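Local coordinates for protein acyl-CoA dehydrogenase (Bacillus anthracis, PDB 3OWA) that binds FAD and, as an acyl-CoA dehydrogenase, probably oxidises acyl-CoA thioesters to their enoyl-CoA products, at residues V376-G379 against V380-H383; Y392-E395 against R396-R399; A280-A283 against V284-A288. One frame throughout, in Å; residues are numbered along the deposited sequence.

Interaction 1. Residues V376-G379 against V380-H383. With FAD (flavin-adenine dinucleotide), chain J.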
loop_
_atom_site.group_PDB
_atom_site.type_symbol
_atom_site.label_atom_id
_atom_site.label_comp_id
_atom_site.label_asym_id
_atom_site.label_seq_id
_atom_site.Cartn_x
_atom_site.Cartn_y
_atom_site.Cartn_z
ATOM N N VAL A 376 2.145 7.901 -2.561
ATOM C CA VAL A 376 0.750 8.226 -2.862
ATOM C C VAL A 376 -0.126 7.737 -1.721
ATOM O O VAL A 376 -1.151 8.307 -1.428
ATOM C CB VAL A 376 0.204 7.655 -4.251
ATOM C CG1 VAL A 376 0.966 8.254 -5.356
ATOM C CG2 VAL A 376 0.360 6.118 -4.339
ATOM N N ASP A 377 0.288 6.683 -1.052
ATOM C CA ASP A 377 -0.494 6.210 0.050
ATOM C C ASP A 377 -0.439 7.224 1.238
ATOM O O ASP A 377 -1.454 7.456 1.929
ATOM C CB ASP A 377 0.013 4.854 0.495
ATOM C CG ASP A 377 -0.812 4.300 1.635
ATOM O OD1 ASP A 377 -1.972 3.937 1.367
ATOM O OD2 ASP A 377 -0.326 4.238 2.798
ATOM N N GLU A 378 0.724 7.830 1.499
ATOM C CA GLU A 378 0.752 8.764 2.595
ATOM C C GLU A 378 0.116 10.056 2.140
ATOM O O GLU A 378 -0.375 10.830 2.953
ATOM C CB GLU A 378 2.180 9.022 3.073
ATOM C CG GLU A 378 2.774 7.798 3.902
ATOM C CD GLU A 378 1.941 7.408 5.163
ATOM O OE1 GLU A 378 2.189 6.316 5.726
ATOM O OE2 GLU A 378 0.996 8.126 5.568
ATOM N N GLY A 379 0.154 10.306 0.831
ATOM C CA GLY A 379 -0.471 11.536 0.308
ATOM C C GLY A 379 -1.963 11.476 0.460
ATOM O O GLY A 379 -2.619 12.432 0.841
ATOM N N VAL A 380 -2.535 10.312 0.181
ATOM C CA VAL A 380 -3.911 10.158 0.462
ATOM C C VAL A 380 -4.220 10.348 1.961
ATOM O O VAL A 380 -5.206 11.024 2.296
ATOM C CB VAL A 380 -4.406 8.708 0.022
ATOM C CG1 VAL A 380 -5.768 8.454 0.598
ATOM C CG2 VAL A 380 -4.415 8.595 -1.541
ATOM N N GLN A 381 -3.450 9.707 2.858
ATOM C CA GLN A 381 -3.693 9.798 4.285
ATOM C C GLN A 381 -3.597 11.256 4.771
ATOM O O GLN A 381 -4.402 11.710 5.584
ATOM C CB GLN A 381 -2.680 8.952 5.086
ATOM C CG GLN A 381 -3.101 8.707 6.525
ATOM C CD GLN A 381 -4.313 7.777 6.584
ATOM O OE1 GLN A 381 -4.628 7.154 5.581
ATOM N NE2 GLN A 381 -5.030 7.716 7.741
ATOM N N ILE A 382 -2.616 11.977 4.281
ATOM C CA ILE A 382 -2.510 13.414 4.628
ATOM C C ILE A 382 -3.776 14.221 4.227
ATOM O O ILE A 382 -4.184 15.160 4.923
ATOM C CB ILE A 382 -1.273 14.037 3.949
ATOM C CG1 ILE A 382 -0.003 13.626 4.684
ATOM C CG2 ILE A 382 -1.319 15.595 3.960
ATOM C CD1 ILE A 382 1.244 13.900 3.890
ATOM N N HIS A 383 -4.394 13.851 3.107
ATOM C CA HIS A 383 -5.622 14.516 2.627
ATOM C C HIS A 383 -6.864 14.027 3.385
ATOM O O HIS A 383 -7.905 14.653 3.341
ATOM C CB HIS A 383 -5.849 14.263 1.102
ATOM C CG HIS A 383 -4.993 15.109 0.201
ATOM N ND1 HIS A 383 -3.659 14.844 -0.035
ATOM C CD2 HIS A 383 -5.293 16.219 -0.528
ATOM C CE1 HIS A 383 -3.170 15.769 -0.861
ATOM N NE2 HIS A 383 -4.152 16.585 -1.198
HETATM P PA FAD J . -8.727 15.638 8.488
HETATM O O1A FAD J . -8.505 16.979 7.807
HETATM O O2A FAD J . -9.425 15.730 9.793
HETATM O O5B FAD J . -7.300 14.950 8.601
HETATM C C5B FAD J . -6.320 15.161 7.624
HETATM C C4B FAD J . -5.033 14.487 8.045
HETATM O O4B FAD J . -4.520 15.145 9.199
HETATM C C3B FAD J . -5.244 13.014 8.410
HETATM O O3B FAD J . -4.079 12.311 8.080
HETATM C C2B FAD J . -5.316 13.080 9.933
HETATM O O2B FAD J . -4.923 11.879 10.536
HETATM C C1B FAD J . -4.335 14.212 10.244
HETATM N N9A FAD J . -4.611 14.851 11.551
HETATM C C8A FAD J . -5.729 15.566 11.932
HETATM N N7A FAD J . -5.565 16.004 13.211
HETATM C C5A FAD J . -4.351 15.585 13.636
HETATM C C6A FAD J . -3.666 15.718 14.843
HETATM N N6A FAD J . -4.261 16.254 15.919
HETATM N N1A FAD J . -2.412 15.154 14.958
HETATM C C2A FAD J . -1.840 14.456 13.910
HETATM N N3A FAD J . -2.525 14.340 12.718
HETATM C C4A FAD J . -3.751 14.866 12.591
HETATM N N1 FAD J . -18.768 11.170 8.817
HETATM C C2 FAD J . -19.940 11.051 9.502
HETATM O O2 FAD J . -20.068 11.682 10.549
HETATM N N3 FAD J . -20.968 10.255 9.018
HETATM C C4 FAD J . -20.837 9.552 7.843
HETATM O O4 FAD J . -21.772 8.848 7.442
HETATM C C4X FAD J . -19.636 9.653 7.153
HETATM N N5 FAD J . -19.454 8.961 5.967
HETATM C C5X FAD J . -18.289 9.111 5.248
HETATM C C6 FAD J . -18.153 8.473 4.010
HETATM C C7 FAD J . -16.974 8.648 3.292
HETATM C C7M FAD J . -16.787 7.940 1.969
HETATM C C8 FAD J . -15.972 9.475 3.806
HETATM C C8M FAD J . -14.677 9.700 3.089
HETATM C C9 FAD J . -16.103 10.102 5.042
HETATM C C9A FAD J . -17.276 9.947 5.757
HETATM N N10 FAD J . -17.417 10.578 6.985
HETATM C C10 FAD J . -18.608 10.470 7.652
HETATM C "C1'" FAD J . -16.344 11.473 7.542
HETATM C "C2'" FAD J . -15.020 10.686 7.704
HETATM O "O2'" FAD J . -15.028 9.579 8.626
HETATM C "C3'" FAD J . -13.865 11.687 7.887
HETATM O "O3'" FAD J . -13.128 11.773 6.689
HETATM C "C4'" FAD J . -12.965 11.272 9.012
HETATM O "O4'" FAD J . -13.763 11.182 10.179
HETATM C "C5'" FAD J . -11.584 12.406 8.873
HETATM O "O5'" FAD J . -11.775 13.730 8.591
HETATM P P FAD J . -11.127 14.586 7.376
HETATM O O1P FAD J . -11.345 13.716 6.155
HETATM O O2P FAD J . -11.665 15.946 7.174
HETATM O O3P FAD J . -9.555 14.600 7.574
#

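Interaction 2. Residues Y392-E395 against R396-R399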
loop_
_atom_site.group_PDB
_atom_site.type_symbol
_atom_site.label_atom_id
_atom_site.label_comp_id
_atom_site.label_asym_id
_atom_site.label_seq_id
_atom_site.Cartn_x
_atom_site.Cartn_y
_atom_site.Cartn_z
ATOM N N TYR A 392 -10.027 14.973 -6.274
ATOM C CA TYR A 392 -8.652 15.329 -5.860
ATOM C C TYR A 392 -7.599 14.587 -6.669
ATOM O O TYR A 392 -7.742 13.406 -6.919
ATOM C CB TYR A 392 -8.464 15.159 -4.333
ATOM C CG TYR A 392 -9.210 16.238 -3.580
ATOM C CD1 TYR A 392 -8.526 17.354 -3.065
ATOM C CD2 TYR A 392 -10.608 16.171 -3.425
ATOM C CE1 TYR A 392 -9.209 18.361 -2.396
ATOM C CE2 TYR A 392 -11.314 17.212 -2.781
ATOM C CZ TYR A 392 -10.590 18.285 -2.274
ATOM O OH TYR A 392 -11.270 19.287 -1.626
ATOM N N GLU A 393 -6.541 15.300 -7.053
ATOM C CA GLU A 393 -5.451 14.770 -7.846
ATOM C C GLU A 393 -4.803 13.552 -7.160
ATOM O O GLU A 393 -4.437 12.563 -7.810
ATOM C CB GLU A 393 -4.396 15.911 -8.027
ATOM C CG GLU A 393 -3.179 15.470 -8.861
ATOM C CD GLU A 393 -2.178 16.572 -9.170
ATOM O OE1 GLU A 393 -2.357 17.770 -8.790
ATOM O OE2 GLU A 393 -1.192 16.229 -9.843
ATOM N N ILE A 394 -4.664 13.582 -5.841
ATOM C CA ILE A 394 -3.972 12.444 -5.168
ATOM C C ILE A 394 -4.769 11.157 -5.285
ATOM O O ILE A 394 -4.216 10.056 -5.236
ATOM C CB ILE A 394 -3.645 12.778 -3.654
ATOM C CG1 ILE A 394 -2.609 11.794 -3.100
ATOM C CG2 ILE A 394 -4.935 12.827 -2.787
ATOM C CD1 ILE A 394 -1.121 12.068 -3.535
ATOM N N GLU A 395 -6.079 11.272 -5.429
ATOM C CA GLU A 395 -6.922 10.096 -5.547
ATOM C C GLU A 395 -6.633 9.332 -6.870
ATOM O O GLU A 395 -6.559 8.086 -6.917
ATOM C CB GLU A 395 -8.376 10.550 -5.494
ATOM C CG GLU A 395 -9.472 9.435 -5.550
ATOM C CD GLU A 395 -9.808 8.898 -6.978
ATOM O OE1 GLU A 395 -10.388 7.798 -7.044
ATOM O OE2 GLU A 395 -9.558 9.550 -8.038
ATOM N N ARG A 396 -6.480 10.079 -7.946
ATOM C CA ARG A 396 -6.091 9.472 -9.250
ATOM C C ARG A 396 -4.686 8.900 -9.237
ATOM O O ARG A 396 -4.455 7.822 -9.756
ATOM C CB ARG A 396 -6.132 10.561 -10.350
ATOM C CG ARG A 396 -6.174 9.917 -11.753
ATOM C CD ARG A 396 -5.583 10.973 -12.732
ATOM N NE ARG A 396 -4.135 11.025 -12.537
ATOM C CZ ARG A 396 -3.412 12.124 -12.366
ATOM N NH1 ARG A 396 -2.086 12.014 -12.216
ATOM N NH2 ARG A 396 -3.975 13.326 -12.395
HETATM N N MSE A 397 -3.738 9.617 -8.604
HETATM C CA MSE A 397 -2.387 9.122 -8.483
HETATM C C MSE A 397 -2.311 7.804 -7.713
HETATM O O MSE A 397 -1.522 6.892 -8.065
HETATM C CB MSE A 397 -1.552 10.173 -7.745
HETATM C CG MSE A 397 -1.306 11.411 -8.672
HETATM SE SE MSE A 397 -0.169 12.650 -7.750
HETATM C CE MSE A 397 1.426 11.607 -7.755
ATOM N N TYR A 398 -3.084 7.733 -6.639
ATOM C CA TYR A 398 -3.160 6.510 -5.850
ATOM C C TYR A 398 -3.545 5.337 -6.728
ATOM O O TYR A 398 -2.920 4.212 -6.634
ATOM C CB TYR A 398 -4.159 6.684 -4.642
ATOM C CG TYR A 398 -4.214 5.428 -3.773
ATOM C CD1 TYR A 398 -3.293 5.245 -2.769
ATOM C CD2 TYR A 398 -5.169 4.423 -4.023
ATOM C CE1 TYR A 398 -3.314 4.042 -1.977
ATOM C CE2 TYR A 398 -5.219 3.256 -3.227
ATOM C CZ TYR A 398 -4.292 3.088 -2.235
ATOM O OH TYR A 398 -4.303 1.934 -1.464
ATOM N N ARG A 399 -4.612 5.502 -7.516
ATOM C CA ARG A 399 -5.081 4.413 -8.432
ATOM C C ARG A 399 -4.093 4.140 -9.577
ATOM O O ARG A 399 -3.823 2.995 -9.893
ATOM C CB ARG A 399 -6.481 4.673 -9.003
ATOM C CG ARG A 399 -7.621 4.565 -7.964
ATOM C CD ARG A 399 -9.006 4.811 -8.571
ATOM N NE ARG A 399 -9.186 6.207 -8.964
ATOM C CZ ARG A 399 -9.024 6.709 -10.184
ATOM N NH1 ARG A 399 -8.709 5.922 -11.215
ATOM N NH2 ARG A 399 -9.238 8.007 -10.388
HETATM O O HOH W 1 -0.392 14.296 -11.256
#

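Interaction 3. Residues A280-A283 against V284-A288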
loop_
_atom_site.group_PDB
_atom_site.type_symbol
_atom_site.label_atom_id
_atom_site.label_comp_id
_atom_site.label_asym_id
_atom_site.label_seq_id
_atom_site.Cartn_x
_atom_site.Cartn_y
_atom_site.Cartn_z
ATOM N N ALA A 280 6.380 10.746 -7.602
ATOM C CA ALA A 280 6.608 10.854 -6.180
ATOM C C ALA A 280 6.883 12.301 -5.810
ATOM O O ALA A 280 6.411 12.760 -4.782
ATOM C CB ALA A 280 7.792 9.918 -5.714
ATOM N N LYS A 281 7.601 13.024 -6.660
ATOM C CA LYS A 281 7.839 14.442 -6.408
ATOM C C LYS A 281 6.553 15.239 -6.442
ATOM O O LYS A 281 6.361 16.146 -5.634
ATOM C CB LYS A 281 8.766 15.049 -7.455
ATOM C CG LYS A 281 10.209 14.623 -7.393
ATOM C CD LYS A 281 10.959 15.435 -8.432
ATOM C CE LYS A 281 12.380 14.951 -8.663
ATOM N NZ LYS A 281 13.018 15.823 -9.717
ATOM N N ARG A 282 5.650 14.896 -7.355
ATOM C CA ARG A 282 4.383 15.605 -7.427
ATOM C C ARG A 282 3.513 15.311 -6.176
ATOM O O ARG A 282 2.827 16.201 -5.651
ATOM C CB ARG A 282 3.629 15.186 -8.709
ATOM C CG ARG A 282 2.281 15.850 -8.870
ATOM C CD ARG A 282 2.420 17.403 -8.931
ATOM N NE ARG A 282 1.088 17.973 -9.077
ATOM C CZ ARG A 282 0.812 19.269 -8.996
ATOM N NH1 ARG A 282 -0.452 19.680 -9.131
ATOM N NH2 ARG A 282 1.790 20.149 -8.764
ATOM N N ALA A 283 3.527 14.058 -5.719
ATOM C CA ALA A 283 2.794 13.699 -4.522
ATOM C C ALA A 283 3.330 14.483 -3.306
ATOM O O ALA A 283 2.554 14.923 -2.462
ATOM C CB ALA A 283 2.901 12.169 -4.245
ATOM N N VAL A 284 4.649 14.616 -3.198
ATOM C CA VAL A 284 5.213 15.402 -2.103
ATOM C C VAL A 284 4.666 16.830 -2.168
ATOM O O VAL A 284 4.195 17.370 -1.174
ATOM C CB VAL A 284 6.744 15.391 -2.111
ATOM C CG1 VAL A 284 7.308 16.485 -1.116
ATOM C CG2 VAL A 284 7.296 13.996 -1.696
ATOM N N GLU A 285 4.702 17.404 -3.365
ATOM C CA GLU A 285 4.299 18.774 -3.585
ATOM C C GLU A 285 2.840 19.050 -3.224
ATOM O O GLU A 285 2.539 19.972 -2.465
ATOM C CB GLU A 285 4.558 19.154 -5.046
ATOM C CG GLU A 285 4.117 20.572 -5.377
ATOM C CD GLU A 285 4.448 21.008 -6.828
ATOM O OE1 GLU A 285 4.519 22.248 -7.035
ATOM O OE2 GLU A 285 4.610 20.132 -7.747
ATOM N N ILE A 286 1.926 18.245 -3.755
ATOM C CA ILE A 286 0.515 18.467 -3.455
ATOM C C ILE A 286 0.142 18.161 -1.997
ATOM O O ILE A 286 -0.741 18.792 -1.443
ATOM C CB ILE A 286 -0.437 17.798 -4.465
ATOM C CG1 ILE A 286 -0.419 16.286 -4.301
ATOM C CG2 ILE A 286 -0.044 18.219 -5.869
ATOM C CD1 ILE A 286 -1.212 15.570 -5.420
ATOM N N SER A 287 0.871 17.245 -1.369
ATOM C CA SER A 287 0.672 16.945 0.019
ATOM C C SER A 287 1.172 18.076 0.897
ATOM O O SER A 287 0.543 18.375 1.903
ATOM C CB SER A 287 1.369 15.625 0.406
ATOM O OG SER A 287 0.861 14.585 -0.402
ATOM N N ALA A 288 2.287 18.697 0.523
ATOM C CA ALA A 288 2.850 19.779 1.319
ATOM C C ALA A 288 1.951 20.987 1.175
ATOM O O ALA A 288 1.662 21.659 2.169
ATOM C CB ALA A 288 4.262 20.107 0.856
#

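Interaction 1. Residues V376-G379 against V380-H383
H383 grips the carbonyl oxygen of G379 twice, one helical turn back. Its ring atom ND1 lies 2.8 Å from G379 O with an N-H...O angle of 163°, and the acceptor sits at the ring edge, in plane. The backbone H383 N reaches the same oxygen at 3.2 Å from the opposite face of the carbonyl plane. A first torsion of -78°, with CG anti to the carbonyl carbon, folds the imidazole back along the helix, and this bond implies a proton on ND1. The ring also stacks with Y290. One step earlier, I382 N donates to E378 O at 2.8 Å, and I382 CG1 packs on that oxygen at 3.3 Å. These i to i+4 bonds belong to the C-terminal turns of helix 358-383 in the mainly helical C-terminal domain of the acyl-CoA dehydrogenase fold, where the helix meets the cofactor: the FAD ribose hydroxyl O3B donates to Q381 O at 2.6 Å. E378 OE2 passes Q381 CB at 3.8 Å, the carboxylate continuing to a salt bridge with K310. The Q381 amide instead turns to the second subunit, bonding R402, R405 and E412 there, while D377 forms salt bridges to R402 and R405 of that subunit.

Interaction 2. Residues Y392-E395 against R396-R399
E395 and R399 form an i to i+4 salt bridge in which the arginine presents its side, NE and NH2, to the two carboxylate oxygens. R399 NE lies 2.8 Å from E395 OE1 and R399 NH2 is equally close to E395 OE2, both with N-H...O angles of 164°. The carboxylate carbon lies at the guanidinium edge, in its plane, yet the two flat groups are turned 39° against each other. R399 NH2 meets OE2 on its syn side, somewhat out of the carboxylate plane, and NE meets OE1 from well above that plane. Both chains bend to meet: E395 leaves with CG anti to the backbone N and turns at chi2, while R399 CG stands beside its own N and the chain turns back at chi3 (-69°). R399 NH1 has a further partner in M228 O of the same chain.

E393 and R396 are joined less directly. Water 1 donates to E393 OE2 at 2.5 Å and accepts from R396 NH1 at 3.0 Å, in plane at the guanidinium edge. The stronger partners of this pair are R282 for E393 and D400 for R396. On another flank, the selenium of M397, a selenomethionine, packs against I394 CD1 at 4.4 Å.

Y392 is at the N-cap position of helix 393-401; its O accepts from E395 N, and M397 N bonds E393 O at 3.1 Å. I394 and Y398 pack on helix 358-383; E393, I394 and M397 meet helix 257-293. M228 of the second subunit packs against E395, Y398 and R399.

Interaction 3. Residues A280-A283 against V284-A288
R282 and E285 make a salt bridge within a single turn, with R282 NH2 3.0 Å from E285 OE2. As a hydrogen bond it is weak, its N-H...O angle being 147°. The oxygen lies at the guanidinium edge, near its plane, while the carboxylate stands almost upright to that plane, at 86°. R282 bends at chi2 (60°) to bring NH2 across to the carboxylate of E285, whose own chain is extended. R282 also forms a salt bridge through NH1 with E393; K281 NZ extends to salt bridges with E103 and E322.

Van der Waals contact comes from I286, whose methyl CG2 lies against the flat face of the guanidinium, 3.3 Å above its plane and over its centre. I286 CG2 is 3.4 Å from R282 CZ, and the two side chains cross at about a right angle. The arginine is thus backed on one face by a methyl and met at its edge by a carboxylate.

Among the helical hydrogen bonds, A283 O takes two from S287: N at 3.1 Å and OG at 2.7 Å, arriving from opposite faces of the carbonyl plane. The hydroxyl of this buried serine thus spends its proton on a carbonyl one turn back in its own helix.

All of this lies on the long helix 257-293 of the C-terminal domain. A280, K281 and S287 pack against helix 305-336, A283 and I286 against helix 393-401, and A280, A283 and S287 also against helix 358-383.

How the interactions relate
The three local contacts lie on helices that pack together in one helical domain, their centres 9 to 11 Å apart. Interactions 2 and 3 are tied by a salt bridge, E393 OE1 to R282 NH1 at 2.7 Å, with M397 SE 3.9 Å from I286 CD1 beside it. Interaction 1 packs on both: I394 CG2 comes within 3.6 Å of H383 ND1, and S287 OG within 3.4 Å of G379 CA. Of the three, interaction 1 alone holds residues of the FAD pocket; the side chains of Y392 and S287 remain about 9 and 10 Å from FAD. Interactions 1 and 2 both touch the second subunit.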